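Local coordinates for protein enoyl-CoA hydratase (Bacillus halodurans, PDB 3LKE) that probably acts on a coenzyme A thioester, as a crotonase-fold enoyl-CoA hydratase that would add water across the double bond of an enoyl-CoA, at residues A[137-145]-A[241-251]. Sequence-based numbering, arbitrary orientation.
Sequences NFHKMGISP and LFKQTEIKKRL
K140 offers its backbone oxygen to R250 where the short helix 138-141 of this crotonase-like fold, closed by a Schellman motif, meets the C-terminal helix 245-253. R250 NH1 donates to K140 O at 3.1 Å, bent to 148° at the hydrogen and coming from above the carbonyl plane. The arginine chain is extended from CG to NE and sets its guanidinium beside the C-terminal end of helix 138-141, while NE forms a salt bridge with E246 OE2, one turn earlier on its own helix (2.7 Å, anti lone pair). NH1 also bonds to E206 O of the second subunit, tying the helix end to the trimer interface. With an alanine here, K140 O would probably lose this donor and E246 its cationic mate, and a link to the neighbouring subunit would be lost.

Next comes M141, whose oxygen rests against the aliphatic part of the same arginine, 3.4 Å from R250 CD. Its CB points away from the other segment, but the chain bends at chi3 (66°) and CE reaches L251 CD2; L71 of helix 68-76 touches both residues. G142 follows as the C-prime residue, with positive phi: I143 N returns to F138 O and G142 N to H139 O. Positive phi favours glycine here, and a CB would probably come too close to R250 CD. The buried G142 O has no polar partner in the model and abuts I247 CD1 at 3.3 Å.

I143 CG2 touches two residues of the other segment, 3.6 Å from F242 CE1 and 4.0 Å from I247 CG1, the two isoleucine side chains crossing at about a right angle. I247 CG2 in turn sits over one face of the F242 ring. Last, S144 meets L241 through its hydroxyl, with OG 3.4 Å from L241 CD1.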
loop_
_atom_site.group_PDB
_atom_site.type_symbol
_atom_site.label_atom_id
_atom_site.label_comp_id
_atom_site.label_asym_id
_atom_site.label_seq_id
_atom_site.Cartn_x
_atom_site.Cartn_y
_atom_site.Cartn_z
ATOM N N ASN A 137 14.094 -17.761 -5.315
ATOM C CA ASN A 137 15.044 -18.619 -4.628
ATOM C C ASN A 137 16.270 -17.892 -4.101
ATOM O O ASN A 137 17.299 -18.512 -3.838
ATOM C CB ASN A 137 15.474 -19.763 -5.541
ATOM C CG ASN A 137 15.897 -20.994 -4.770
ATOM O OD1 ASN A 137 15.373 -21.281 -3.690
ATOM N ND2 ASN A 137 16.843 -21.744 -5.335
ATOM N N PHE A 138 16.150 -16.580 -3.950
ATOM C CA PHE A 138 17.272 -15.748 -3.522
ATOM C C PHE A 138 17.853 -16.182 -2.171
ATOM O O PHE A 138 19.066 -16.126 -1.975
ATOM C CB PHE A 138 16.855 -14.280 -3.417
ATOM C CG PHE A 138 16.271 -13.709 -4.679
ATOM C CD1 PHE A 138 17.092 -13.318 -5.727
ATOM C CD2 PHE A 138 14.898 -13.534 -4.805
ATOM C CE1 PHE A 138 16.560 -12.783 -6.878
ATOM C CE2 PHE A 138 14.349 -13.007 -5.979
ATOM C CZ PHE A 138 15.183 -12.624 -7.005
ATOM N N HIS A 139 16.986 -16.593 -1.244
ATOM C CA HIS A 139 17.413 -16.902 0.135
ATOM C C HIS A 139 18.443 -18.038 0.159
ATOM O O HIS A 139 19.507 -17.922 0.770
ATOM C CB HIS A 139 16.198 -17.267 0.994
ATOM C CG HIS A 139 16.508 -17.487 2.447
ATOM N ND1 HIS A 139 16.884 -16.469 3.295
ATOM C CD2 HIS A 139 16.455 -18.608 3.207
ATOM C CE1 HIS A 139 17.063 -16.954 4.513
ATOM N NE2 HIS A 139 16.807 -18.251 4.486
ATOM N N LYS A 140 18.126 -19.135 -0.516
ATOM C CA LYS A 140 19.036 -20.271 -0.563
ATOM C C LYS A 140 20.276 -19.957 -1.400
ATOM O O LYS A 140 21.357 -20.492 -1.135
ATOM C CB LYS A 140 18.320 -21.519 -1.086
ATOM C CG LYS A 140 17.202 -22.016 -0.168
ATOM C CD LYS A 140 16.474 -23.216 -0.770
ATOM C CE LYS A 140 15.349 -23.696 0.144
ATOM N NZ LYS A 140 14.249 -22.693 0.283
ATOM N N MET A 141 20.126 -19.085 -2.399
ATOM C CA MET A 141 21.250 -18.708 -3.269
ATOM C C MET A 141 22.242 -17.793 -2.526
ATOM O O MET A 141 23.410 -17.683 -2.896
ATOM C CB MET A 141 20.755 -18.027 -4.565
ATOM C CG MET A 141 19.768 -18.847 -5.425
ATOM S SD MET A 141 18.944 -17.884 -6.745
ATOM C CE MET A 141 20.357 -17.516 -7.754
ATOM N N GLY A 142 21.777 -17.139 -1.467
ATOM C CA GLY A 142 22.623 -16.213 -0.740
ATOM C C GLY A 142 22.793 -14.888 -1.464
ATOM O O GLY A 142 23.783 -14.182 -1.266
ATOM N N ILE A 143 21.822 -14.535 -2.306
ATOM C CA ILE A 143 21.857 -13.233 -2.959
ATOM C C ILE A 143 20.656 -12.358 -2.605
ATOM O O ILE A 143 19.689 -12.826 -2.002
ATOM C CB ILE A 143 21.965 -13.364 -4.470
ATOM C CG1 ILE A 143 20.747 -14.100 -5.022
ATOM C CG2 ILE A 143 23.262 -14.094 -4.838
ATOM C CD1 ILE A 143 20.616 -13.971 -6.525
ATOM N N SER A 144 20.742 -11.079 -2.966
ATOM C CA SER A 144 19.648 -10.133 -2.732
ATOM C C SER A 144 18.747 -10.084 -3.961
ATOM O O SER A 144 19.149 -10.497 -5.046
ATOM C CB SER A 144 20.200 -8.745 -2.432
ATOM O OG SER A 144 21.272 -8.434 -3.317
ATOM N N PRO A 145 17.515 -9.586 -3.796
ATOM C CA PRO A 145 16.610 -9.566 -4.950
ATOM C C PRO A 145 17.049 -8.509 -5.944
ATOM O O PRO A 145 17.493 -7.430 -5.544
ATOM C CB PRO A 145 15.264 -9.160 -4.345
ATOM C CG PRO A 145 15.436 -9.289 -2.851
ATOM C CD PRO A 145 16.877 -9.080 -2.571
ATOM N N LEU A 241 27.729 -8.616 -3.176
ATOM C CA LEU A 241 27.579 -9.982 -2.695
ATOM C C LEU A 241 28.322 -10.989 -3.592
ATOM O O LEU A 241 28.815 -12.013 -3.118
ATOM C CB LEU A 241 26.097 -10.352 -2.585
ATOM C CG LEU A 241 25.357 -9.799 -1.371
ATOM C CD1 LEU A 241 23.841 -9.871 -1.587
ATOM C CD2 LEU A 241 25.763 -10.558 -0.103
ATOM N N PHE A 242 28.391 -10.698 -4.885
ATOM C CA PHE A 242 29.043 -11.617 -5.825
ATOM C C PHE A 242 30.571 -11.608 -5.682
ATOM O O PHE A 242 31.267 -12.401 -6.317
ATOM C CB PHE A 242 28.625 -11.318 -7.262
ATOM C CG PHE A 242 27.477 -12.156 -7.732
ATOM C CD1 PHE A 242 26.210 -11.973 -7.203
ATOM C CD2 PHE A 242 27.662 -13.134 -8.702
ATOM C CE1 PHE A 242 25.152 -12.742 -7.621
ATOM C CE2 PHE A 242 26.601 -13.917 -9.128
ATOM C CZ PHE A 242 25.344 -13.721 -8.590
ATOM N N LYS A 243 31.075 -10.721 -4.827
ATOM C CA LYS A 243 32.507 -10.659 -4.527
ATOM C C LYS A 243 32.838 -11.521 -3.315
ATOM O O LYS A 243 34.007 -11.719 -2.981
ATOM C CB LYS A 243 32.935 -9.218 -4.241
ATOM C CG LYS A 243 32.807 -8.277 -5.421
ATOM C CD LYS A 243 33.395 -6.916 -5.080
ATOM C CE LYS A 243 33.222 -5.934 -6.230
ATOM N NZ LYS A 243 33.720 -4.568 -5.889
ATOM N N GLN A 244 31.802 -12.019 -2.646
ATOM C CA GLN A 244 31.980 -12.812 -1.433
ATOM C C GLN A 244 32.004 -14.297 -1.788
ATOM O O GLN A 244 31.186 -14.766 -2.573
ATOM C CB GLN A 244 30.877 -12.479 -0.412
ATOM C CG GLN A 244 30.900 -11.010 0.016
ATOM C CD GLN A 244 29.716 -10.578 0.883
ATOM O OE1 GLN A 244 29.289 -11.288 1.802
ATOM N NE2 GLN A 244 29.194 -9.392 0.602
ATOM N N THR A 245 32.952 -15.034 -1.220
ATOM C CA THR A 245 33.146 -16.434 -1.593
ATOM C C THR A 245 31.934 -17.330 -1.328
ATOM O O THR A 245 31.772 -18.362 -1.980
ATOM C CB THR A 245 34.385 -17.045 -0.897
ATOM O OG1 THR A 245 34.170 -17.093 0.517
ATOM C CG2 THR A 245 35.618 -16.219 -1.197
ATOM N N GLU A 246 31.084 -16.936 -0.384
ATOM C CA GLU A 246 29.903 -17.732 -0.050
ATOM C C GLU A 246 28.964 -17.897 -1.250
ATOM O O GLU A 246 28.334 -18.945 -1.419
ATOM C CB GLU A 246 29.139 -17.104 1.121
ATOM C CG GLU A 246 27.872 -17.853 1.515
ATOM C CD GLU A 246 28.156 -19.199 2.162
ATOM O OE1 GLU A 246 29.302 -19.425 2.599
ATOM O OE2 GLU A 246 27.229 -20.030 2.242
ATOM N N ILE A 247 28.865 -16.853 -2.067
ATOM C CA ILE A 247 27.954 -16.849 -3.207
ATOM C C ILE A 247 28.465 -17.819 -4.274
ATOM O O ILE A 247 27.703 -18.626 -4.814
ATOM C CB ILE A 247 27.782 -15.426 -3.791
ATOM C CG1 ILE A 247 26.775 -14.599 -2.968
ATOM C CG2 ILE A 247 27.287 -15.489 -5.224
ATOM C CD1 ILE A 247 27.099 -14.444 -1.492
ATOM N N LYS A 248 29.761 -17.756 -4.565
ATOM C CA LYS A 248 30.360 -18.714 -5.500
ATOM C C LYS A 248 30.127 -20.132 -4.988
ATOM O O LYS A 248 29.689 -21.009 -5.733
ATOM C CB LYS A 248 31.861 -18.443 -5.653
ATOM C CG LYS A 248 32.595 -19.385 -6.598
ATOM C CD LYS A 248 34.072 -19.004 -6.669
ATOM C CE LYS A 248 34.858 -19.909 -7.602
ATOM N NZ LYS A 248 34.429 -19.756 -9.021
ATOM N N LYS A 249 30.412 -20.348 -3.708
ATOM C CA LYS A 249 30.239 -21.659 -3.093
ATOM C C LYS A 249 28.800 -22.138 -3.233
ATOM O O LYS A 249 28.553 -23.299 -3.568
ATOM C CB LYS A 249 30.644 -21.619 -1.617
ATOM C CG LYS A 249 30.522 -22.951 -0.900
ATOM C CD LYS A 249 30.642 -22.778 0.604
ATOM C CE LYS A 249 30.842 -24.119 1.294
ATOM N NZ LYS A 249 29.872 -25.139 0.814
ATOM N N ARG A 250 27.848 -21.243 -2.982
ATOM C CA ARG A 250 26.441 -21.619 -3.024
ATOM C C ARG A 250 25.995 -21.941 -4.445
ATOM O O ARG A 250 25.353 -22.963 -4.684
ATOM C CB ARG A 250 25.560 -20.525 -2.408
ATOM C CG ARG A 250 25.526 -20.581 -0.893
ATOM C CD ARG A 250 24.745 -19.421 -0.264
ATOM N NE ARG A 250 24.844 -19.478 1.194
ATOM C CZ ARG A 250 23.818 -19.636 2.026
ATOM N NH1 ARG A 250 22.577 -19.725 1.572
ATOM N NH2 ARG A 250 24.041 -19.693 3.328
ATOM N N LEU A 251 26.339 -21.067 -5.382
ATOM C CA LEU A 251 26.000 -21.290 -6.780
ATOM C C LEU A 251 26.637 -22.582 -7.280
ATOM O O LEU A 251 26.036 -23.315 -8.069
ATOM C CB LEU A 251 26.457 -20.112 -7.641
ATOM C CG LEU A 251 25.709 -18.796 -7.440
ATOM C CD1 LEU A 251 26.314 -17.705 -8.300
ATOM C CD2 LEU A 251 24.216 -18.968 -7.741
#